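Local structure of oxidoreductase, zinc-binding dehydrogenase family (Myxococcus xanthus, 5K1S) at residues 174-179 / 204-209; 210-215 / 242-247; 267-272 / 276-281. The protein is a zinc-binding medium-chain reductase involved in the alternative de novo biosynthesis of isovaleryl coenzyme A, probably with NADP as cofactor. All blocks are in the same frame, centred on the assembly; numbering follows the deposited sequence.

Contact 1 of 3, residues 174-179 / 204-209; sequences TVRTRG and ARLDGA
The guanidinium of Arg176 meets the carboxylate of Asp207 edge on, the two planes only 21° apart, while the methyl CD2 of Leu206 lies at the same guanidinium's edge, 3.8 Å from Arg176 NH2. The pairing is two-pronged but loose. NE of Arg176 reaches OD2 of Asp207 over 3.5 Å, and NH2 of Arg176 points at OD1 of Asp207 over another 3.5 Å; both count as weak hydrogen bonds within one salt bridge. The arginine chain, extended from CG to NE, carries the head group over to the end of helix 195-206, and it crosses the aspartate side chain at about a right angle. NH1 of Arg176 pairs with Glu316, so the head group probably sits between two acids. Asp207 is the first residue to leave helical geometry after helix 195-206. With Gly208 at positive phi and weak backbone bonds from Gly208 N to Arg205 O and from Ala209 N to Ala204 O, that end has the form of a Schellman motif. Deeper in, Val175 CG1 comes 4.5 Å from Ala204 N and also packs on Ser200 and Leu203. Helix 165-178 thus lies beside helix 195-206, whose chain then turns into strand 210-215 of the parallel sheet.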
loop_
_atom_site.group_PDB
_atom_site.type_symbol
_atom_site.label_atom_id
_atom_site.label_comp_id
_atom_site.label_asym_id
_atom_site.label_seq_id
_atom_site.Cartn_x
_atom_site.Cartn_y
_atom_site.Cartn_z
ATOM N N THR A 174 3.326 -11.212 -6.416
ATOM C CA THR A 174 3.984 -10.215 -5.577
ATOM C C THR A 174 5.028 -9.427 -6.360
ATOM O O THR A 174 4.999 -8.193 -6.383
ATOM C CB THR A 174 4.638 -10.899 -4.373
ATOM O OG1 THR A 174 3.658 -11.665 -3.663
ATOM C CG2 THR A 174 5.256 -9.872 -3.432
ATOM N N VAL A 175 5.962 -10.131 -7.002
ATOM C CA VAL A 175 7.095 -9.472 -7.642
ATOM C C VAL A 175 6.647 -8.701 -8.877
ATOM O O VAL A 175 7.073 -7.562 -9.101
ATOM C CB VAL A 175 8.176 -10.514 -7.987
ATOM C CG1 VAL A 175 9.363 -9.863 -8.690
ATOM C CG2 VAL A 175 8.633 -11.245 -6.729
ATOM N N ARG A 176 5.786 -9.302 -9.699
ATOM C CA ARG A 176 5.452 -8.753 -11.010
ATOM C C ARG A 176 4.123 -8.007 -11.014
ATOM O O ARG A 176 4.087 -6.790 -11.221
ATOM C CB ARG A 176 5.411 -9.879 -12.047
ATOM C CG ARG A 176 6.760 -10.434 -12.395
ATOM C CD ARG A 176 6.637 -11.385 -13.555
ATOM N NE ARG A 176 7.927 -11.935 -13.952
ATOM C CZ ARG A 176 8.079 -12.891 -14.863
ATOM N NH1 ARG A 176 7.016 -13.408 -15.469
ATOM N NH2 ARG A 176 9.291 -13.333 -15.164
ATOM N N THR A 177 3.021 -8.727 -10.803
ATOM C CA THR A 177 1.699 -8.131 -10.953
ATOM C C THR A 177 1.537 -6.922 -10.040
ATOM O O THR A 177 1.125 -5.843 -10.483
ATOM C CB THR A 177 0.621 -9.177 -10.659
ATOM O OG1 THR A 177 1.054 -10.460 -11.130
ATOM C CG2 THR A 177 -0.677 -8.804 -11.345
ATOM N N ARG A 178 1.866 -7.080 -8.760
ATOM C CA ARG A 178 1.713 -6.007 -7.785
ATOM C C ARG A 178 2.985 -5.179 -7.644
ATOM O O ARG A 178 2.941 -3.947 -7.730
ATOM C CB ARG A 178 1.307 -6.597 -6.432
ATOM C CG ARG A 178 -0.024 -7.335 -6.455
ATOM C CD ARG A 178 -1.190 -6.368 -6.568
ATOM N NE ARG A 178 -1.289 -5.508 -5.395
ATOM C CZ ARG A 178 -2.050 -4.423 -5.319
ATOM N NH1 ARG A 178 -2.787 -4.047 -6.356
ATOM N NH2 ARG A 178 -2.071 -3.708 -4.204
ATOM N N GLY A 179 4.125 -5.836 -7.429
ATOM C CA GLY A 179 5.362 -5.104 -7.219
ATOM C C GLY A 179 5.843 -4.383 -8.464
ATOM O O GLY A 179 6.382 -3.277 -8.381
ATOM N N ALA A 204 13.180 -12.170 -8.919
ATOM C CA ALA A 204 13.739 -10.824 -8.946
ATOM C C ALA A 204 15.059 -10.798 -9.707
ATOM O O ALA A 204 15.249 -9.979 -10.614
ATOM C CB ALA A 204 13.926 -10.307 -7.520
ATOM N N ARG A 205 15.985 -11.692 -9.351
ATOM C CA ARG A 205 17.251 -11.770 -10.070
ATOM C C ARG A 205 17.035 -12.072 -11.547
ATOM O O ARG A 205 17.828 -11.639 -12.392
ATOM C CB ARG A 205 18.149 -12.834 -9.437
ATOM N N LEU A 206 15.969 -12.805 -11.882
ATOM C CA LEU A 206 15.680 -13.089 -13.282
ATOM C C LEU A 206 15.217 -11.841 -14.021
ATOM O O LEU A 206 15.442 -11.720 -15.230
ATOM C CB LEU A 206 14.624 -14.191 -13.389
ATOM C CG LEU A 206 14.238 -14.624 -14.808
ATOM C CD1 LEU A 206 13.927 -16.114 -14.837
ATOM C CD2 LEU A 206 13.045 -13.833 -15.335
ATOM N N ASP A 207 14.568 -10.910 -13.321
ATOM C CA ASP A 207 14.084 -9.677 -13.924
ATOM C C ASP A 207 15.129 -8.566 -13.901
ATOM O O ASP A 207 14.770 -7.386 -13.989
ATOM C CB ASP A 207 12.806 -9.217 -13.219
ATOM C CG ASP A 207 11.619 -10.115 -13.521
ATOM O OD1 ASP A 207 11.832 -11.229 -14.047
ATOM O OD2 ASP A 207 10.473 -9.708 -13.231
ATOM N N GLY A 208 16.406 -8.916 -13.785
ATOM C CA GLY A 208 17.474 -7.933 -13.856
ATOM C C GLY A 208 17.531 -6.984 -12.679
ATOM O O GLY A 208 17.799 -5.790 -12.866
ATOM N N ALA A 209 17.297 -7.484 -11.470
ATOM C CA ALA A 209 17.292 -6.662 -10.270
ATOM C C ALA A 209 18.292 -7.201 -9.257
ATOM O O ALA A 209 18.548 -8.407 -9.191
ATOM C CB ALA A 209 15.896 -6.611 -9.640
#

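Contact 2 of 3, residues 210-215 / 242-247; sequences RVIAVT and SDVRKR
Strand 210-215 packs against the last turns of helix 240-247, the two backbones coming nearest at Ile212 and Val244, whose CA atoms are 7.9 Å apart. Between them lies the apolar centre of the contact: CD1 of Ile212 touches CG1 of Val244 at 4.2 Å. The isoleucine reaches this far because its outer arm is stretched, with CD1 anti to CA (chi2 175°). Val244 also rests on Ile233, so the helix spans two neighbouring strands. The contact joins the sheet to one of its helix layers in a Rossmann-type fold, in which helices cover both faces of a parallel sheet. Helix 240-247 lies on the connection from edge strand 231-234 to strand 253-258, which passes over strands 210-215 and 186-190 on its way. Along strand 210-215 the side chains alternate, and Val211 packs instead on helix 195-206. At the beginning of the strand the contact becomes polar. Arg210 extends from CG to NE and sends NH2 to the carbonyl O of Arg247, the last residue of the helix, in a hydrogen bond of 2.9 Å. The bond is bent, with 135° at the hydrogen, and the donor stands 21° off the carbonyl plane. The strongest partner of this guanidinium is Asp230, which pairs with NE, and Glu231 forms a further salt bridge with NH2. The CB of Arg247 faces the strand, but the chain then turns off along the helix, where NH1 of Arg247 makes a long ion pair of 4.0 Å with OD1 of Asp243.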
loop_
_atom_site.group_PDB
_atom_site.type_symbol
_atom_site.label_atom_id
_atom_site.label_comp_id
_atom_site.label_asym_id
_atom_site.label_seq_id
_atom_site.Cartn_x
_atom_site.Cartn_y
_atom_site.Cartn_z
ATOM N N ARG A 210 18.859 -6.289 -8.471
ATOM C CA ARG A 210 19.760 -6.663 -7.391
ATOM C C ARG A 210 18.943 -7.045 -6.164
ATOM O O ARG A 210 18.078 -6.283 -5.723
ATOM C CB ARG A 210 20.708 -5.509 -7.068
ATOM C CG ARG A 210 21.760 -5.829 -6.019
ATOM C CD ARG A 210 22.514 -4.578 -5.606
ATOM N NE ARG A 210 23.451 -4.831 -4.515
ATOM C CZ ARG A 210 24.062 -3.878 -3.817
ATOM N NH1 ARG A 210 23.836 -2.599 -4.088
ATOM N NH2 ARG A 210 24.899 -4.205 -2.843
ATOM N N VAL A 211 19.220 -8.223 -5.612
ATOM C CA VAL A 211 18.415 -8.804 -4.543
ATOM C C VAL A 211 19.208 -8.752 -3.246
ATOM O O VAL A 211 20.362 -9.196 -3.196
ATOM C CB VAL A 211 18.002 -10.249 -4.874
ATOM C CG1 VAL A 211 17.094 -10.808 -3.785
ATOM C CG2 VAL A 211 17.316 -10.308 -6.233
ATOM N N ILE A 212 18.586 -8.212 -2.200
ATOM C CA ILE A 212 19.140 -8.207 -0.850
ATOM C C ILE A 212 18.190 -9.021 0.017
ATOM O O ILE A 212 17.055 -8.596 0.272
ATOM C CB ILE A 212 19.313 -6.785 -0.299
ATOM C CG1 ILE A 212 20.281 -5.991 -1.181
ATOM C CG2 ILE A 212 19.811 -6.830 1.147
ATOM C CD1 ILE A 212 20.421 -4.530 -0.794
ATOM N N ALA A 213 18.646 -10.185 0.467
ATOM C CA ALA A 213 17.827 -11.100 1.250
ATOM C C ALA A 213 18.129 -10.946 2.735
ATOM O O ALA A 213 19.277 -10.719 3.127
ATOM C CB ALA A 213 18.069 -12.547 0.817
ATOM N N VAL A 214 17.090 -11.075 3.556
ATOM C CA VAL A 214 17.206 -10.996 5.010
ATOM C C VAL A 214 16.617 -12.277 5.581
ATOM O O VAL A 214 15.392 -12.457 5.587
ATOM C CB VAL A 214 16.496 -9.762 5.581
ATOM C CG1 VAL A 214 16.578 -9.749 7.106
ATOM C CG2 VAL A 214 17.099 -8.489 5.002
ATOM N N THR A 215 17.481 -13.163 6.066
ATOM C CA THR A 215 17.062 -14.423 6.658
ATOM C C THR A 215 17.359 -14.430 8.151
ATOM O O THR A 215 18.240 -13.715 8.638
ATOM C CB THR A 215 17.764 -15.610 5.987
ATOM O OG1 THR A 215 17.299 -16.835 6.571
ATOM C CG2 THR A 215 19.277 -15.514 6.154
ATOM N N SER A 242 20.009 -0.582 9.132
ATOM C CA SER A 242 21.280 0.096 8.901
ATOM C C SER A 242 22.197 -0.724 8.002
ATOM O O SER A 242 22.969 -0.153 7.222
ATOM C CB SER A 242 21.970 0.390 10.233
ATOM O OG SER A 242 22.313 -0.808 10.909
ATOM N N ASP A 243 22.131 -2.055 8.095
ATOM C CA ASP A 243 22.967 -2.899 7.249
ATOM C C ASP A 243 22.599 -2.761 5.777
ATOM O O ASP A 243 23.475 -2.855 4.910
ATOM C CB ASP A 243 22.856 -4.359 7.686
ATOM C CG ASP A 243 23.439 -4.600 9.064
ATOM O OD1 ASP A 243 24.679 -4.703 9.175
ATOM O OD2 ASP A 243 22.658 -4.694 10.035
ATOM N N VAL A 244 21.317 -2.545 5.474
ATOM C CA VAL A 244 20.908 -2.345 4.087
ATOM C C VAL A 244 21.382 -0.985 3.590
ATOM O O VAL A 244 21.969 -0.871 2.507
ATOM C CB VAL A 244 19.383 -2.497 3.945
ATOM C CG1 VAL A 244 18.964 -2.312 2.490
ATOM C CG2 VAL A 244 18.931 -3.860 4.456
ATOM N N ARG A 245 21.132 0.069 4.373
ATOM C CA ARG A 245 21.629 1.391 4.008
ATOM C C ARG A 245 23.142 1.382 3.834
ATOM O O ARG A 245 23.687 2.200 3.086
ATOM C CB ARG A 245 21.219 2.416 5.066
ATOM N N LYS A 246 23.834 0.463 4.511
ATOM C CA LYS A 246 25.271 0.310 4.314
ATOM C C LYS A 246 25.581 -0.419 3.013
ATOM O O LYS A 246 26.475 -0.008 2.265
ATOM C CB LYS A 246 25.885 -0.436 5.500
ATOM C CG LYS A 246 26.577 0.465 6.505
ATOM C CD LYS A 246 26.870 -0.269 7.803
ATOM C CE LYS A 246 27.700 0.586 8.746
ATOM N NZ LYS A 246 27.751 0.018 10.119
ATOM N N ARG A 247 24.852 -1.498 2.723
ATOM C CA ARG A 247 25.073 -2.263 1.504
ATOM C C ARG A 247 24.493 -1.594 0.265
ATOM O O ARG A 247 24.765 -2.054 -0.848
ATOM C CB ARG A 247 24.478 -3.666 1.650
ATOM C CG ARG A 247 25.271 -4.577 2.573
ATOM C CD ARG A 247 24.630 -5.950 2.692
ATOM N NE ARG A 247 25.503 -6.908 3.366
ATOM C CZ ARG A 247 25.655 -6.991 4.684
ATOM N NH1 ARG A 247 24.996 -6.170 5.491
ATOM N NH2 ARG A 247 26.474 -7.898 5.200
#

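Contact 3 of 3, residues 267-272 / 276-281; sequences QTLKSM and GRVVVV
OG1 of Thr268 is gripped by two groups, the carboxylate of Glu258 and the carbonyl oxygen of Thr264 one turn back, and this hold sets the rotation of a side chain whose methyl faces strand 276-280. With chi1 at -67° the hydroxyl sits beside the backbone N, and CG2 takes the position anti to it, meeting CG2 of Val278 at 4.1 Å. Both methyls of Val278 are used here, for its CG1 lies almost as near the threonine methyl. The main partner of the valine is Met272. The methionine is bent at chi2 (-56°) and chi3 (-65°), a curl that lays SD 3.7 Å from Val278 CG2 and turns CE back over the strand's backbone, 3.5 Å from Arg277 O. Leu269 adds a lighter touch, its CD2 standing 4.4 Å from Val278 CG2. No hydrogen bond crosses between the two segments; the join is one of apolar side chains, with the methionine methyl also lying on the strand's backbone. Arg277 points away to the other face of the sheet, where its NE bonds to Gly179 O and its NH2 forms a salt bridge with Glu185. Val253 and Ala256 also lie against Met272, so the methionine touches both strand 253-258 and strand 276-280. Strand 253-258, helix 262-270 and the adjacent parallel strand 276-280 form a beta-alpha-beta crossover, the repeating element of Rossmann-type folds.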
loop_
_atom_site.group_PDB
_atom_site.type_symbol
_atom_site.label_atom_id
_atom_site.label_comp_id
_atom_site.label_asym_id
_atom_site.label_seq_id
_atom_site.Cartn_x
_atom_site.Cartn_y
_atom_site.Cartn_z
ATOM N N GLN A 267 11.742 -2.118 10.514
ATOM C CA GLN A 267 13.064 -1.962 9.913
ATOM C C GLN A 267 12.974 -1.877 8.394
ATOM O O GLN A 267 13.737 -1.134 7.764
ATOM C CB GLN A 267 13.967 -3.121 10.331
ATOM C CG GLN A 267 14.360 -3.107 11.795
ATOM C CD GLN A 267 15.286 -1.960 12.138
ATOM O OE1 GLN A 267 16.505 -2.068 11.995
ATOM N NE2 GLN A 267 14.713 -0.851 12.592
ATOM N N THR A 268 12.057 -2.637 7.788
ATOM C CA THR A 268 11.872 -2.571 6.342
ATOM C C THR A 268 11.617 -1.139 5.894
ATOM O O THR A 268 12.262 -0.643 4.963
ATOM C CB THR A 268 10.715 -3.482 5.915
ATOM O OG1 THR A 268 11.065 -4.852 6.145
ATOM C CG2 THR A 268 10.385 -3.295 4.433
ATOM N N LEU A 269 10.672 -0.460 6.547
ATOM C CA LEU A 269 10.368 0.924 6.194
ATOM C C LEU A 269 11.621 1.789 6.232
ATOM O O LEU A 269 11.959 2.459 5.250
ATOM C CB LEU A 269 9.306 1.482 7.142
ATOM C CG LEU A 269 7.908 0.873 7.039
ATOM C CD1 LEU A 269 7.044 1.359 8.189
ATOM C CD2 LEU A 269 7.268 1.222 5.703
ATOM N N LYS A 270 12.325 1.785 7.367
ATOM C CA LYS A 270 13.548 2.570 7.491
ATOM C C LYS A 270 14.564 2.218 6.415
ATOM O O LYS A 270 15.446 3.030 6.118
ATOM C CB LYS A 270 14.162 2.359 8.875
ATOM C CG LYS A 270 13.254 2.775 10.019
ATOM C CD LYS A 270 13.778 2.278 11.352
ATOM C CE LYS A 270 12.826 2.624 12.483
ATOM N NZ LYS A 270 13.261 2.033 13.777
ATOM N N SER A 271 14.456 1.032 5.823
ATOM C CA SER A 271 15.374 0.583 4.789
ATOM C C SER A 271 14.959 1.026 3.392
ATOM O O SER A 271 15.683 0.746 2.431
ATOM C CB SER A 271 15.489 -0.944 4.831
ATOM O OG SER A 271 16.462 -1.411 3.917
ATOM N N MET A 272 13.828 1.715 3.253
ATOM C CA MET A 272 13.306 2.090 1.945
ATOM C C MET A 272 13.883 3.423 1.491
ATOM O O MET A 272 14.007 4.364 2.280
ATOM C CB MET A 272 11.779 2.187 1.977
ATOM C CG MET A 272 11.076 0.912 2.400
ATOM S SD MET A 272 11.531 -0.507 1.388
ATOM C CE MET A 272 10.875 -0.021 -0.208
ATOM N N GLY A 276 10.074 4.588 -2.425
ATOM C CA GLY A 276 10.045 3.144 -2.492
ATOM C C GLY A 276 8.680 2.581 -2.156
ATOM O O GLY A 276 7.817 3.248 -1.582
ATOM N N ARG A 277 8.484 1.315 -2.522
ATOM C CA ARG A 277 7.206 0.643 -2.341
ATOM C C ARG A 277 7.425 -0.697 -1.654
ATOM O O ARG A 277 8.298 -1.471 -2.058
ATOM C CB ARG A 277 6.493 0.450 -3.685
ATOM C CG ARG A 277 7.303 -0.310 -4.719
ATOM C CD ARG A 277 6.724 -0.132 -6.111
ATOM N NE ARG A 277 7.397 -0.976 -7.095
ATOM C CZ ARG A 277 8.557 -0.681 -7.674
ATOM N NH1 ARG A 277 9.193 0.443 -7.372
ATOM N NH2 ARG A 277 9.086 -1.516 -8.557
ATOM N N VAL A 278 6.631 -0.963 -0.621
ATOM C CA VAL A 278 6.697 -2.206 0.141
ATOM C C VAL A 278 5.499 -3.056 -0.252
ATOM O O VAL A 278 4.348 -2.626 -0.109
ATOM C CB VAL A 278 6.710 -1.941 1.654
ATOM C CG1 VAL A 278 6.714 -3.253 2.432
ATOM C CG2 VAL A 278 7.912 -1.091 2.028
ATOM N N VAL A 279 5.763 -4.264 -0.738
ATOM C CA VAL A 279 4.718 -5.196 -1.137
ATOM C C VAL A 279 4.559 -6.211 -0.012
ATOM O O VAL A 279 5.427 -7.067 0.193
ATOM C CB VAL A 279 5.047 -5.881 -2.469
ATOM C CG1 VAL A 279 3.853 -6.692 -2.952
ATOM C CG2 VAL A 279 5.449 -4.848 -3.514
ATOM N N VAL A 280 3.455 -6.118 0.719
ATOM C CA VAL A 280 3.218 -6.963 1.883
ATOM C C VAL A 280 2.433 -8.190 1.441
ATOM O O VAL A 280 1.355 -8.067 0.848
ATOM C CB VAL A 280 2.467 -6.198 2.982
ATOM C CG1 VAL A 280 2.371 -7.045 4.245
ATOM C CG2 VAL A 280 3.153 -4.871 3.275
ATOM N N VAL A 281 2.971 -9.373 1.731
ATOM C CA VAL A 281 2.290 -10.622 1.404
ATOM C C VAL A 281 2.139 -11.557 2.594
ATOM O O VAL A 281 1.283 -12.459 2.554
ATOM C CB VAL A 281 3.019 -11.342 0.244
ATOM C CG1 VAL A 281 4.438 -11.719 0.640
ATOM C CG2 VAL A 281 2.235 -12.570 -0.221
#

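Read from the N terminus, the three contacts come in series, and none nests in or crosses another. Contact 1 closes a loop holding strand 186-190 and most of helix 195-206; contact 2 closes the next, with helix 221-226 and edge strand 231-234; contact 3 closes over a connection of just three residues. They also touch one another: Ala204 of contact 1 packs on Val211 of contact 2, Thr174 of contact 1 on Val279 of contact 3, and Val244 of contact 2 on Ser271 of contact 3. Contact 1 joins two helices lying on one face of the parallel sheet, while contacts 2 and 3 set helices against its strands on the other.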